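Local coordinates for AA10A (Thermobifida fusca, PDB 5UIZ), which is a copper-dependent lytic polysaccharide monooxygenase that probably cleaves crystalline polysaccharides such as cellulose by oxidation, at residues N85-D90 and G114-M119; L150-K155 and D168-V173; T154-D159 and P192-R197; V199-W204 and Y214-V219. All blocks are in the same frame, centred on the assembly; numbering follows the deposited sequence.

Contact 1 (N85-D90 and G114-M119); sequences NGLYRD and GRYRSM
The phenol ring of Tyr116 is held between two side chains, Leu87 from the facing segment over one face and the CD methylene of its own neighbour Arg115 over the other. This joins the turn leading into the short strand 88-90, an edge of the beta-sandwich core of the AA10 fold, to the loop that follows helix 111-114. Leu87 lies at the centre of an inverse gamma turn, and its CG sits 3.8 Å from the Tyr116 ring centroid, 17° off the normal, a CH-pi contact. With CG beside the backbone N (chi1 -54°), Tyr116 reaches along residues 86-87, so that its OH comes within 3.2 Å of Gly86 C. That hydroxyl is gripped by the backbone carbonyl of Asn83 and by Arg115 NH1, the latter at 3.0 Å from Tyr116 OH and in the guanidinium plane, which ties down the ring's far end. Asn47 of helix 46-54 touches both Leu87 and Tyr116. Gly86 lies near the bound copper, so the packing adjoins the metal site without taking part in it. One water bridges the segments, donating to Gly86 O at 2.7 Å and accepting a weak bond from Arg115 NH1 at 3.2 Å.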
loop_
_atom_site.group_PDB
_atom_site.type_symbol
_atom_site.label_atom_id
_atom_site.label_comp_id
_atom_site.label_asym_id
_atom_site.label_seq_id
_atom_site.Cartn_x
_atom_site.Cartn_y
_atom_site.Cartn_z
ATOM N N ASN A 85 -0.480 -10.109 3.629
ATOM C CA ASN A 85 0.212 -9.569 4.795
ATOM C C ASN A 85 1.727 -9.661 4.704
ATOM O O ASN A 85 2.415 -9.397 5.701
ATOM C CB ASN A 85 -0.235 -10.300 6.076
ATOM C CG ASN A 85 0.106 -11.786 6.069
ATOM O OD1 ASN A 85 0.557 -12.327 5.047
ATOM N ND2 ASN A 85 -0.099 -12.453 7.195
ATOM N N GLY A 86 2.264 -10.018 3.540
ATOM C CA GLY A 86 3.683 -10.340 3.427
ATOM C C GLY A 86 4.482 -9.354 2.605
ATOM O O GLY A 86 5.545 -9.715 2.088
ATOM N N LEU A 87 3.984 -8.134 2.430
ATOM C CA LEU A 87 4.641 -7.203 1.496
ATOM C C LEU A 87 5.711 -6.400 2.238
ATOM O O LEU A 87 5.524 -5.204 2.539
ATOM C CB LEU A 87 3.610 -6.315 0.819
ATOM C CG LEU A 87 3.950 -5.921 -0.596
ATOM C CD1 LEU A 87 2.755 -5.235 -1.263
ATOM C CD2 LEU A 87 5.172 -5.007 -0.642
ATOM N N TYR A 88 6.828 -7.065 2.521
ATOM C CA TYR A 88 7.930 -6.474 3.243
ATOM C C TYR A 88 9.282 -6.762 2.675
ATOM O O TYR A 88 9.505 -7.758 1.949
ATOM C CB TYR A 88 7.932 -6.950 4.684
ATOM C CG TYR A 88 8.194 -8.418 4.876
ATOM C CD1 TYR A 88 9.500 -8.902 4.960
ATOM C CD2 TYR A 88 7.135 -9.318 5.031
ATOM C CE1 TYR A 88 9.752 -10.244 5.144
ATOM C CE2 TYR A 88 7.365 -10.655 5.232
ATOM C CZ TYR A 88 8.678 -11.122 5.310
ATOM O OH TYR A 88 8.914 -12.450 5.500
ATOM N N ARG A 89 10.218 -5.902 3.054
ATOM C CA ARG A 89 11.613 -6.189 2.813
ATOM C C ARG A 89 12.353 -6.288 4.124
ATOM O O ARG A 89 12.030 -5.589 5.068
ATOM C CB ARG A 89 12.237 -5.113 1.927
ATOM C CG ARG A 89 11.620 -4.966 0.544
ATOM C CD ARG A 89 12.428 -3.925 -0.247
ATOM N NE ARG A 89 13.716 -4.495 -0.599
ATOM C CZ ARG A 89 13.949 -5.206 -1.684
ATOM N NH1 ARG A 89 15.101 -5.758 -1.812
ATOM N NH2 ARG A 89 13.041 -5.404 -2.597
ATOM N N ASP A 90 13.378 -7.128 4.157
ATOM C CA ASP A 90 14.314 -7.180 5.251
ATOM C C ASP A 90 15.609 -6.434 4.864
ATOM O O ASP A 90 15.995 -6.396 3.686
ATOM C CB ASP A 90 14.684 -8.621 5.571
ATOM C CG ASP A 90 13.542 -9.405 6.236
ATOM O OD1 ASP A 90 12.624 -8.852 6.920
ATOM O OD2 ASP A 90 13.614 -10.614 6.066
ATOM N N GLY A 114 9.445 -10.841 -6.929
ATOM C CA GLY A 114 8.403 -10.228 -7.742
ATOM C C GLY A 114 7.006 -10.644 -7.392
ATOM O O GLY A 114 6.100 -10.394 -8.151
ATOM N N ARG A 115 6.799 -11.310 -6.264
ATOM C CA ARG A 115 5.430 -11.779 -5.930
ATOM C C ARG A 115 4.310 -10.673 -6.080
ATOM O O ARG A 115 3.215 -10.921 -6.566
ATOM C CB ARG A 115 5.385 -12.353 -4.519
ATOM C CG ARG A 115 3.970 -12.791 -4.164
ATOM C CD ARG A 115 3.800 -13.242 -2.745
ATOM N NE ARG A 115 4.695 -14.300 -2.315
ATOM C CZ ARG A 115 5.178 -14.412 -1.058
ATOM N NH1 ARG A 115 4.902 -13.526 -0.078
ATOM N NH2 ARG A 115 5.980 -15.428 -0.780
ATOM N N TYR A 116 4.622 -9.464 -5.643
ATOM C CA TYR A 116 3.663 -8.372 -5.630
ATOM C C TYR A 116 3.847 -7.422 -6.790
ATOM O O TYR A 116 3.396 -6.259 -6.717
ATOM C CB TYR A 116 3.797 -7.618 -4.326
ATOM C CG TYR A 116 3.662 -8.547 -3.132
ATOM C CD1 TYR A 116 2.401 -8.934 -2.662
ATOM C CD2 TYR A 116 4.781 -8.994 -2.448
ATOM C CE1 TYR A 116 2.277 -9.744 -1.536
ATOM C CE2 TYR A 116 4.659 -9.857 -1.361
ATOM C CZ TYR A 116 3.393 -10.225 -0.911
ATOM O OH TYR A 116 3.263 -11.065 0.200
ATOM N N ARG A 117 4.465 -7.876 -7.873
ATOM C CA ARG A 117 4.782 -6.935 -8.987
ATOM C C ARG A 117 3.537 -6.340 -9.666
ATOM O O ARG A 117 3.573 -5.243 -10.222
ATOM C CB ARG A 117 5.718 -7.585 -9.993
ATOM C CG ARG A 117 5.023 -8.585 -10.870
ATOM C CD ARG A 117 5.952 -9.449 -11.689
ATOM N NE ARG A 117 5.132 -10.378 -12.505
ATOM C CZ ARG A 117 5.550 -11.530 -13.050
ATOM N NH1 ARG A 117 6.796 -11.955 -12.872
ATOM N NH2 ARG A 117 4.714 -12.272 -13.779
ATOM N N SER A 118 2.413 -7.056 -9.614
ATOM C CA SER A 118 1.163 -6.536 -10.198
ATOM C C SER A 118 0.584 -5.268 -9.465
ATOM O O SER A 118 -0.235 -4.553 -10.004
ATOM C CB SER A 118 0.106 -7.682 -10.262
ATOM O OG SER A 118 -0.167 -8.109 -8.943
ATOM N N MET A 119 1.029 -5.033 -8.247
ATOM C CA MET A 119 0.688 -3.829 -7.494
ATOM C C MET A 119 1.256 -2.584 -8.100
ATOM O O MET A 119 0.783 -1.520 -7.795
ATOM C CB MET A 119 1.226 -3.905 -6.062
ATOM C CG MET A 119 0.596 -4.964 -5.199
ATOM S SD MET A 119 -1.181 -4.915 -5.346
ATOM C CE MET A 119 -1.570 -6.431 -6.200
HETATM O O HOH W 1 6.666 -12.216 2.282
#

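Contact 2 (L150-K155 and D168-V173); sequences LVYVTK and DSLELV
Val153 and Glu171 exchange two backbone hydrogen bonds, Glu171 N to Val153 O at 2.9 Å and nearly straight at 173°, and Val153 N to Glu171 O at 3.0 Å. The ladder continues with Val173 N to Val151 O on one side and Lys155 N to Ser169 O on the other. Lys155 adds a side-chain bond: bent at chi2 and chi3, its chain folds back over residues 168-171 and sets NZ 3.0 Å from Asp168 O. On its way the Lys155 chain crosses Glu171 at about a right angle, CG lying 3.7 Å from Glu171 CD. These residues pair strand 146-154 with strand 170-175 as antiparallel neighbours in the mixed sheet of the LPMO beta-sandwich. Tyr152, Thr154, Leu170 and Leu172 share one face of this pair. There Leu172 CD1 rests over the Tyr152 ring, 3.9 Å from its centroid and 14° off the normal, while Leu172 CB lies above the rim of the same face, nearest Tyr152 CE2. Leu172 CG stands anti to the backbone N (chi1 178°), which, with the turn at chi2, carries CD1 over the ring. Farther along this face Leu170 CD2 packs on Thr154 CG2. On the reverse face Val173 CG2 touches Val153 CG2 at 3.7 Å and, less closely, Val151 CG1.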
loop_
_atom_site.group_PDB
_atom_site.type_symbol
_atom_site.label_atom_id
_atom_site.label_comp_id
_atom_site.label_asym_id
_atom_site.label_seq_id
_atom_site.Cartn_x
_atom_site.Cartn_y
_atom_site.Cartn_z
ATOM N N LEU A 150 6.041 6.053 8.052
ATOM C CA LEU A 150 6.075 7.237 7.137
ATOM C C LEU A 150 4.886 7.179 6.199
ATOM O O LEU A 150 4.568 6.122 5.713
ATOM C CB LEU A 150 7.365 7.243 6.318
ATOM C CG LEU A 150 8.605 7.260 7.192
ATOM C CD1 LEU A 150 9.876 7.099 6.368
ATOM C CD2 LEU A 150 8.666 8.539 7.994
ATOM N N VAL A 151 4.182 8.279 5.998
ATOM C CA VAL A 151 3.034 8.288 5.118
ATOM C C VAL A 151 3.261 9.329 4.073
ATOM O O VAL A 151 3.383 10.523 4.410
ATOM C CB VAL A 151 1.731 8.565 5.879
ATOM C CG1 VAL A 151 0.530 8.532 4.930
ATOM C CG2 VAL A 151 1.508 7.536 6.957
ATOM N N TYR A 152 3.354 8.867 2.819
ATOM C CA TYR A 152 3.475 9.713 1.664
ATOM C C TYR A 152 2.135 9.757 0.904
ATOM O O TYR A 152 1.363 8.788 0.896
ATOM C CB TYR A 152 4.554 9.159 0.751
ATOM C CG TYR A 152 5.944 9.202 1.305
ATOM C CD1 TYR A 152 6.404 8.211 2.153
ATOM C CD2 TYR A 152 6.819 10.226 0.942
ATOM C CE1 TYR A 152 7.660 8.255 2.677
ATOM C CE2 TYR A 152 8.091 10.249 1.440
ATOM C CZ TYR A 152 8.498 9.268 2.328
ATOM O OH TYR A 152 9.740 9.299 2.822
ATOM N N VAL A 153 1.850 10.866 0.241
ATOM C CA VAL A 153 0.681 10.967 -0.637
ATOM C C VAL A 153 1.111 11.622 -1.953
ATOM O O VAL A 153 1.938 12.596 -1.958
ATOM C CB VAL A 153 -0.515 11.743 -0.006
ATOM C CG1 VAL A 153 -1.753 11.600 -0.878
ATOM C CG2 VAL A 153 -0.877 11.153 1.353
ATOM N N THR A 154 0.558 11.111 -3.046
ATOM C CA THR A 154 0.821 11.676 -4.357
ATOM C C THR A 154 0.433 13.191 -4.431
ATOM O O THR A 154 -0.497 13.642 -3.766
ATOM C CB THR A 154 0.069 10.915 -5.473
ATOM O OG1 THR A 154 -1.272 10.672 -5.081
ATOM C CG2 THR A 154 0.751 9.570 -5.726
ATOM N N LYS A 155 1.197 13.934 -5.212
ATOM C CA LYS A 155 1.012 15.370 -5.419
ATOM C C LYS A 155 -0.167 15.631 -6.350
ATOM O O LYS A 155 -0.428 14.828 -7.239
ATOM C CB LYS A 155 2.260 15.967 -6.023
ATOM C CG LYS A 155 3.276 16.306 -4.988
ATOM C CD LYS A 155 4.715 16.113 -5.387
ATOM C CE LYS A 155 5.114 16.659 -6.737
ATOM N NZ LYS A 155 6.621 16.683 -6.738
ATOM N N ASP A 168 9.505 11.014 -6.721
ATOM C CA ASP A 168 9.157 12.385 -7.143
ATOM C C ASP A 168 7.683 12.699 -6.978
ATOM O O ASP A 168 7.317 13.772 -6.494
ATOM C CB ASP A 168 9.612 12.663 -8.586
ATOM C CG ASP A 168 9.394 14.117 -9.010
ATOM O OD1 ASP A 168 9.987 15.018 -8.372
ATOM O OD2 ASP A 168 8.629 14.350 -9.987
ATOM N N SER A 169 6.829 11.758 -7.339
ATOM C CA SER A 169 5.374 11.985 -7.337
ATOM C C SER A 169 4.776 12.074 -5.889
ATOM O O SER A 169 3.655 12.488 -5.705
ATOM C CB SER A 169 4.662 10.881 -8.152
ATOM O OG SER A 169 4.632 9.617 -7.484
ATOM N N LEU A 170 5.550 11.684 -4.889
ATOM C CA LEU A 170 5.069 11.576 -3.525
ATOM C C LEU A 170 5.594 12.692 -2.628
ATOM O O LEU A 170 6.756 13.099 -2.762
ATOM C CB LEU A 170 5.566 10.262 -2.953
ATOM C CG LEU A 170 4.883 9.034 -3.503
ATOM C CD1 LEU A 170 5.615 7.848 -2.890
ATOM C CD2 LEU A 170 3.420 8.967 -3.123
ATOM N N GLU A 171 4.783 13.147 -1.682
ATOM C CA GLU A 171 5.335 13.982 -0.606
ATOM C C GLU A 171 5.033 13.389 0.742
ATOM O O GLU A 171 3.962 12.850 0.947
ATOM C CB GLU A 171 4.766 15.392 -0.661
ATOM C CG GLU A 171 5.415 16.244 -1.747
ATOM C CD GLU A 171 4.767 17.624 -1.910
ATOM O OE1 GLU A 171 3.577 17.802 -1.495
ATOM O OE2 GLU A 171 5.451 18.525 -2.462
ATOM N N LEU A 172 5.985 13.494 1.648
ATOM C CA LEU A 172 5.830 12.998 2.997
ATOM C C LEU A 172 4.863 13.908 3.710
ATOM O O LEU A 172 5.078 15.123 3.723
ATOM C CB LEU A 172 7.193 12.998 3.675
ATOM C CG LEU A 172 7.206 12.547 5.125
ATOM C CD1 LEU A 172 6.804 11.101 5.209
ATOM C CD2 LEU A 172 8.619 12.762 5.652
ATOM N N VAL A 173 3.726 13.358 4.150
ATOM C CA VAL A 173 2.715 14.140 4.863
ATOM C C VAL A 173 2.614 13.804 6.379
ATOM O O VAL A 173 1.925 14.504 7.123
ATOM C CB VAL A 173 1.312 13.985 4.261
ATOM C CG1 VAL A 173 1.287 14.448 2.843
ATOM C CG2 VAL A 173 0.775 12.579 4.364
HETATM O O HOH W 2 6.818 15.875 -9.243
#

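Contact 3 (T154-D159 and P192-R197)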
loop_
_atom_site.group_PDB
_atom_site.type_symbol
_atom_site.label_atom_id
_atom_site.label_comp_id
_atom_site.label_asym_id
_atom_site.label_seq_id
_atom_site.Cartn_x
_atom_site.Cartn_y
_atom_site.Cartn_z
ATOM N N THR A 154 0.558 11.111 -3.046
ATOM C CA THR A 154 0.821 11.676 -4.357
ATOM C C THR A 154 0.433 13.191 -4.431
ATOM O O THR A 154 -0.497 13.642 -3.766
ATOM C CB THR A 154 0.069 10.915 -5.473
ATOM O OG1 THR A 154 -1.272 10.672 -5.081
ATOM C CG2 THR A 154 0.751 9.570 -5.726
ATOM N N LYS A 155 1.197 13.934 -5.212
ATOM C CA LYS A 155 1.012 15.370 -5.419
ATOM C C LYS A 155 -0.167 15.631 -6.350
ATOM O O LYS A 155 -0.428 14.828 -7.239
ATOM C CB LYS A 155 2.260 15.967 -6.023
ATOM C CG LYS A 155 3.276 16.306 -4.988
ATOM C CD LYS A 155 4.715 16.113 -5.387
ATOM C CE LYS A 155 5.114 16.659 -6.737
ATOM N NZ LYS A 155 6.621 16.683 -6.738
ATOM N N GLN A 156 -0.908 16.729 -6.126
ATOM C CA GLN A 156 -1.945 17.162 -7.076
ATOM C C GLN A 156 -1.372 17.273 -8.488
ATOM O O GLN A 156 -0.307 17.798 -8.645
ATOM C CB GLN A 156 -2.574 18.518 -6.692
ATOM C CG GLN A 156 -3.929 18.739 -7.400
ATOM C CD GLN A 156 -5.011 17.715 -6.972
ATOM O OE1 GLN A 156 -4.948 17.118 -5.895
ATOM N NE2 GLN A 156 -6.003 17.499 -7.839
ATOM N N GLY A 157 -2.095 16.762 -9.495
ATOM C CA GLY A 157 -1.583 16.633 -10.858
ATOM C C GLY A 157 -1.203 15.179 -11.184
ATOM O O GLY A 157 -1.205 14.787 -12.322
ATOM N N PHE A 158 -0.814 14.390 -10.190
ATOM C CA PHE A 158 -0.492 13.010 -10.438
ATOM C C PHE A 158 -1.718 12.208 -10.862
ATOM O O PHE A 158 -2.787 12.332 -10.256
ATOM C CB PHE A 158 0.119 12.377 -9.178
ATOM C CG PHE A 158 0.575 10.960 -9.397
ATOM C CD1 PHE A 158 1.735 10.702 -10.092
ATOM C CD2 PHE A 158 -0.177 9.899 -8.974
ATOM C CE1 PHE A 158 2.197 9.396 -10.289
ATOM C CE2 PHE A 158 0.262 8.591 -9.204
ATOM C CZ PHE A 158 1.452 8.363 -9.868
ATOM N N ASP A 159 -1.569 11.380 -11.899
ATOM C CA ASP A 159 -2.676 10.559 -12.381
ATOM C C ASP A 159 -2.336 9.054 -12.317
ATOM O O ASP A 159 -1.684 8.521 -13.227
ATOM C CB ASP A 159 -3.084 11.000 -13.795
ATOM C CG ASP A 159 -4.192 10.130 -14.407
ATOM O OD1 ASP A 159 -4.829 9.271 -13.759
ATOM O OD2 ASP A 159 -4.391 10.279 -15.606
ATOM N N PRO A 192 -2.581 17.752 2.674
ATOM C CA PRO A 192 -3.105 19.055 2.271
ATOM C C PRO A 192 -3.172 19.211 0.764
ATOM O O PRO A 192 -2.380 18.592 0.062
ATOM C CB PRO A 192 -2.073 20.042 2.816
ATOM C CG PRO A 192 -0.814 19.238 2.983
ATOM C CD PRO A 192 -1.259 17.844 3.326
ATOM N N ASN A 193 -4.099 20.041 0.294
ATOM C CA ASN A 193 -4.130 20.488 -1.102
ATOM C C ASN A 193 -4.309 19.338 -2.107
ATOM O O ASN A 193 -3.667 19.324 -3.158
ATOM C CB ASN A 193 -2.861 21.312 -1.431
ATOM C CG ASN A 193 -2.702 22.516 -0.525
ATOM O OD1 ASN A 193 -3.637 23.286 -0.368
ATOM N ND2 ASN A 193 -1.525 22.673 0.091
ATOM N N ARG A 194 -5.155 18.373 -1.761
ATOM C CA ARG A 194 -5.421 17.235 -2.611
ATOM C C ARG A 194 -6.888 17.037 -2.840
ATOM O O ARG A 194 -7.711 17.149 -1.932
ATOM C CB ARG A 194 -4.792 15.971 -2.053
ATOM C CG ARG A 194 -3.279 15.943 -2.336
ATOM C CD ARG A 194 -2.567 15.384 -1.180
ATOM N NE ARG A 194 -1.145 15.144 -1.422
ATOM C CZ ARG A 194 -0.137 15.788 -0.858
ATOM N NH1 ARG A 194 -0.311 16.805 -0.011
ATOM N NH2 ARG A 194 1.082 15.378 -1.107
ATOM N N SER A 195 -7.192 16.668 -4.079
ATOM C CA SER A 195 -8.545 16.367 -4.443
ATOM C C SER A 195 -8.606 15.247 -5.457
ATOM O O SER A 195 -7.762 15.170 -6.324
ATOM C CB SER A 195 -9.167 17.650 -4.987
ATOM O OG SER A 195 -10.558 17.478 -4.987
ATOM N N GLY A 196 -9.599 14.386 -5.328
ATOM C CA GLY A 196 -9.817 13.302 -6.274
ATOM C C GLY A 196 -8.823 12.166 -6.055
ATOM O O GLY A 196 -8.358 11.948 -4.933
ATOM N N ARG A 197 -8.504 11.465 -7.128
ATOM C CA ARG A 197 -7.808 10.166 -7.071
ATOM C C ARG A 197 -6.315 10.350 -6.750
ATOM O O ARG A 197 -5.597 11.124 -7.405
ATOM C CB ARG A 197 -7.961 9.410 -8.377
ATOM C CG ARG A 197 -7.093 8.154 -8.472
ATOM C CD ARG A 197 -7.158 7.529 -9.882
ATOM N NE ARG A 197 -8.355 6.719 -10.083
ATOM C CZ ARG A 197 -8.516 5.501 -9.619
ATOM N NH1 ARG A 197 -7.580 4.899 -8.879
ATOM N NH2 ARG A 197 -9.633 4.844 -9.907
#
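Gln156 OE1 receives two hydrogen bonds, one from Ser195 N at 2.9 Å and one from His198 NE2 just beyond the second segment. The other end of the amide returns a longer bond, NE2 to Ser195 O at 3.3 Å, with the acceptor lying in the amide plane. Gln156 therefore meets the N-H and C=O of a single residue, much as a neighbouring strand would. Its CG is anti to the backbone N (chi1 -162°) and the chain then bends at chi2, which turns the amide onto Ser195. Alongside, Arg194 bends at chi2 and sends NE to Thr154 O at 2.9 Å, with the donor lying above the carbonyl plane of Thr154. The same guanidinium reaches back through NH1 to Pro192 O at 2.7 Å, while NH2 donates to Val153 O and forms a weak, long ion pair with Glu171. The contact joins two loops at one end of the LPMO beta-sandwich, one leaving strand 146-154 through the type II turn 155-158, the other leading into strand 198-206. Because all three bonds between the loops use a side chain against the backbone, and Arg194 is bonded through all three guanidinium nitrogens, the two loops are pinned in relative position without any strand pairing.

Contact 4 (V199-W204 and Y214-V219)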
loop_
_atom_site.group_PDB
_atom_site.type_symbol
_atom_site.label_atom_id
_atom_site.label_comp_id
_atom_site.label_asym_id
_atom_site.label_seq_id
_atom_site.Cartn_x
_atom_site.Cartn_y
_atom_site.Cartn_z
ATOM N N VAL A 199 -2.773 8.264 -4.477
ATOM C CA VAL A 199 -2.185 7.116 -3.784
ATOM C C VAL A 199 -1.570 7.497 -2.451
ATOM O O VAL A 199 -0.849 8.464 -2.360
ATOM C CB VAL A 199 -1.126 6.473 -4.654
ATOM C CG1 VAL A 199 -0.552 5.217 -4.009
ATOM C CG2 VAL A 199 -1.747 6.089 -5.961
ATOM N N VAL A 200 -1.928 6.766 -1.426
ATOM C CA VAL A 200 -1.327 6.921 -0.133
ATOM C C VAL A 200 -0.294 5.774 -0.053
ATOM O O VAL A 200 -0.615 4.598 -0.271
ATOM C CB VAL A 200 -2.345 6.750 0.960
ATOM C CG1 VAL A 200 -1.661 6.814 2.329
ATOM C CG2 VAL A 200 -3.461 7.766 0.825
ATOM N N PHE A 201 0.954 6.146 0.179
ATOM C CA PHE A 201 2.030 5.174 0.381
ATOM C C PHE A 201 2.561 5.157 1.822
ATOM O O PHE A 201 3.151 6.133 2.290
ATOM C CB PHE A 201 3.118 5.452 -0.642
ATOM C CG PHE A 201 4.212 4.461 -0.642
ATOM C CD1 PHE A 201 3.955 3.167 -0.925
ATOM C CD2 PHE A 201 5.531 4.845 -0.359
ATOM C CE1 PHE A 201 4.970 2.206 -0.934
ATOM C CE2 PHE A 201 6.532 3.903 -0.354
ATOM C CZ PHE A 201 6.257 2.578 -0.658
ATOM N N THR A 202 2.313 4.069 2.524
ATOM C CA THR A 202 2.660 3.914 3.937
ATOM C C THR A 202 3.862 2.945 4.103
ATOM O O THR A 202 3.866 1.817 3.572
ATOM C CB THR A 202 1.454 3.390 4.739
ATOM O OG1 THR A 202 0.376 4.297 4.613
ATOM C CG2 THR A 202 1.768 3.259 6.203
ATOM N N ILE A 203 4.883 3.454 4.778
ATOM C CA ILE A 203 6.049 2.716 5.177
ATOM C C ILE A 203 5.974 2.402 6.674
ATOM O O ILE A 203 5.980 3.280 7.554
ATOM C CB ILE A 203 7.360 3.481 4.924
ATOM C CG1 ILE A 203 7.446 3.976 3.476
ATOM C CG2 ILE A 203 8.558 2.562 5.179
ATOM C CD1 ILE A 203 8.723 4.779 3.228
ATOM N N TRP A 204 5.938 1.114 6.949
ATOM C CA TRP A 204 5.818 0.644 8.292
ATOM C C TRP A 204 7.069 -0.122 8.583
ATOM O O TRP A 204 7.367 -1.099 7.929
ATOM C CB TRP A 204 4.523 -0.190 8.458
ATOM C CG TRP A 204 4.546 -1.097 9.631
ATOM C CD1 TRP A 204 5.060 -0.833 10.865
ATOM C CD2 TRP A 204 4.039 -2.417 9.678
ATOM N NE1 TRP A 204 4.886 -1.910 11.678
ATOM C CE2 TRP A 204 4.256 -2.897 10.982
ATOM C CE3 TRP A 204 3.377 -3.228 8.753
ATOM C CZ2 TRP A 204 3.900 -4.186 11.387
ATOM C CZ3 TRP A 204 3.007 -4.529 9.138
ATOM C CH2 TRP A 204 3.286 -5.000 10.444
ATOM N N TYR A 214 5.696 -2.063 2.909
ATOM C CA TYR A 214 5.448 -1.056 1.887
ATOM C C TYR A 214 4.018 -1.182 1.370
ATOM O O TYR A 214 3.667 -2.129 0.686
ATOM C CB TYR A 214 6.473 -1.171 0.760
ATOM C CG TYR A 214 7.873 -0.860 1.246
ATOM C CD1 TYR A 214 8.238 0.429 1.587
ATOM C CD2 TYR A 214 8.809 -1.862 1.398
ATOM C CE1 TYR A 214 9.530 0.693 2.047
ATOM C CE2 TYR A 214 10.061 -1.623 1.920
ATOM C CZ TYR A 214 10.432 -0.364 2.218
ATOM O OH TYR A 214 11.716 -0.112 2.670
ATOM N N LEU A 215 3.208 -0.198 1.701
ATOM C CA LEU A 215 1.754 -0.317 1.648
ATOM C C LEU A 215 1.137 0.773 0.829
ATOM O O LEU A 215 1.038 1.896 1.297
ATOM C CB LEU A 215 1.200 -0.283 3.082
ATOM C CG LEU A 215 1.897 -1.343 3.967
ATOM C CD1 LEU A 215 1.658 -1.168 5.455
ATOM C CD2 LEU A 215 1.586 -2.770 3.491
ATOM N N CYS A 216 0.783 0.463 -0.426
ATOM C CA CYS A 216 0.069 1.398 -1.299
ATOM C C CYS A 216 -1.456 1.242 -1.166
ATOM O O CYS A 216 -1.994 0.119 -1.261
ATOM C CB CYS A 216 0.413 1.213 -2.789
ATOM S SG CYS A 216 2.059 1.781 -3.277
ATOM N N SER A 217 -2.120 2.381 -1.009
ATOM C CA SER A 217 -3.576 2.477 -0.911
ATOM C C SER A 217 -4.122 3.524 -1.857
ATOM O O SER A 217 -3.707 4.696 -1.808
ATOM C CB SER A 217 -4.016 2.835 0.462
ATOM O OG SER A 217 -3.557 1.884 1.412
ATOM N N ASP A 218 -5.055 3.118 -2.707
ATOM C CA ASP A 218 -5.716 4.073 -3.587
ATOM C C ASP A 218 -6.851 4.778 -2.881
ATOM O O ASP A 218 -7.657 4.132 -2.188
ATOM C CB ASP A 218 -6.178 3.435 -4.869
ATOM C CG ASP A 218 -5.046 2.850 -5.612
ATOM O OD1 ASP A 218 -4.323 3.608 -6.349
ATOM O OD2 ASP A 218 -4.849 1.625 -5.390
ATOM N N VAL A 219 -6.842 6.097 -2.984
ATOM C CA VAL A 219 -7.827 6.934 -2.313
ATOM C C VAL A 219 -8.432 7.949 -3.263
ATOM O O VAL A 219 -7.889 8.258 -4.331
ATOM C CB VAL A 219 -7.297 7.642 -1.048
ATOM C CG1 VAL A 219 -6.765 6.635 -0.038
ATOM C CG2 VAL A 219 -6.202 8.655 -1.360
HETATM O O HOH W 3 -1.213 3.050 2.681
#
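Strands 198-206 and 211-221 form an antiparallel beta hairpin at the heart of the LPMO beta-sandwich; the centre of this contact lies about 3 Å from that of the chain. Two hydrogen-bonded pairs carry the ladder here: Val200 with Ser217, and Thr202 with Leu215, where Thr202 N reaches Leu215 O at 2.8 Å and almost straight (178°). Val199, Phe201, Ile203, Tyr214, Cys216 and Asp218 share one face. Phe201 CG is anti to the backbone N (chi1 -174°), which swings the ring across the facing strand, CZ coming to 3.7 Å from Tyr214 CD1. In the conformer given, the Cys216 sulfur approaches this ring obliquely; its disulfide to Cys106 ties the face to a loop. Ile203 CG2 lies beside Tyr214 CE1 at 3.8 Å, while the Tyr214 hydroxyl is hydrogen-bonded to His96 ND1. On the other face Val200 CG2 fits against both methyls of Val219, and Leu215 CD1 approaches the edge of the Trp204 indole, whose side chain is about 6 Å from the copper. Ser217 OG also bonds to the Pro43 carbonyl. On this face a water joins three polar groups, lying 2.8 Å from Thr202 OG1 and donating to Leu215 O and to Ser217 OG, each at 2.9 Å.

In the fold
Contact 4 is the buried centre, and the others adjoin it or one another. Contacts 2 and 4 extend a single sheet, since strands 146-154 and 198-206 are neighbours bonded through Tyr152 and Phe201. Contact 1 attaches at the far edge of strand 211-221, by Leu87 O to Tyr214 N, and is likewise buried, but lacks a ladder and relies on ring packing and one water. Contact 3 lies across the chain's centre from contact 1, is partly exposed, and shares Thr154 and Lys155 with contact 2. Chemistry follows place: regular backbone ladders in the sheet, charged side chains at the exposed end of contact 2, and side-chain-to-backbone bonds between the loops of contact 3.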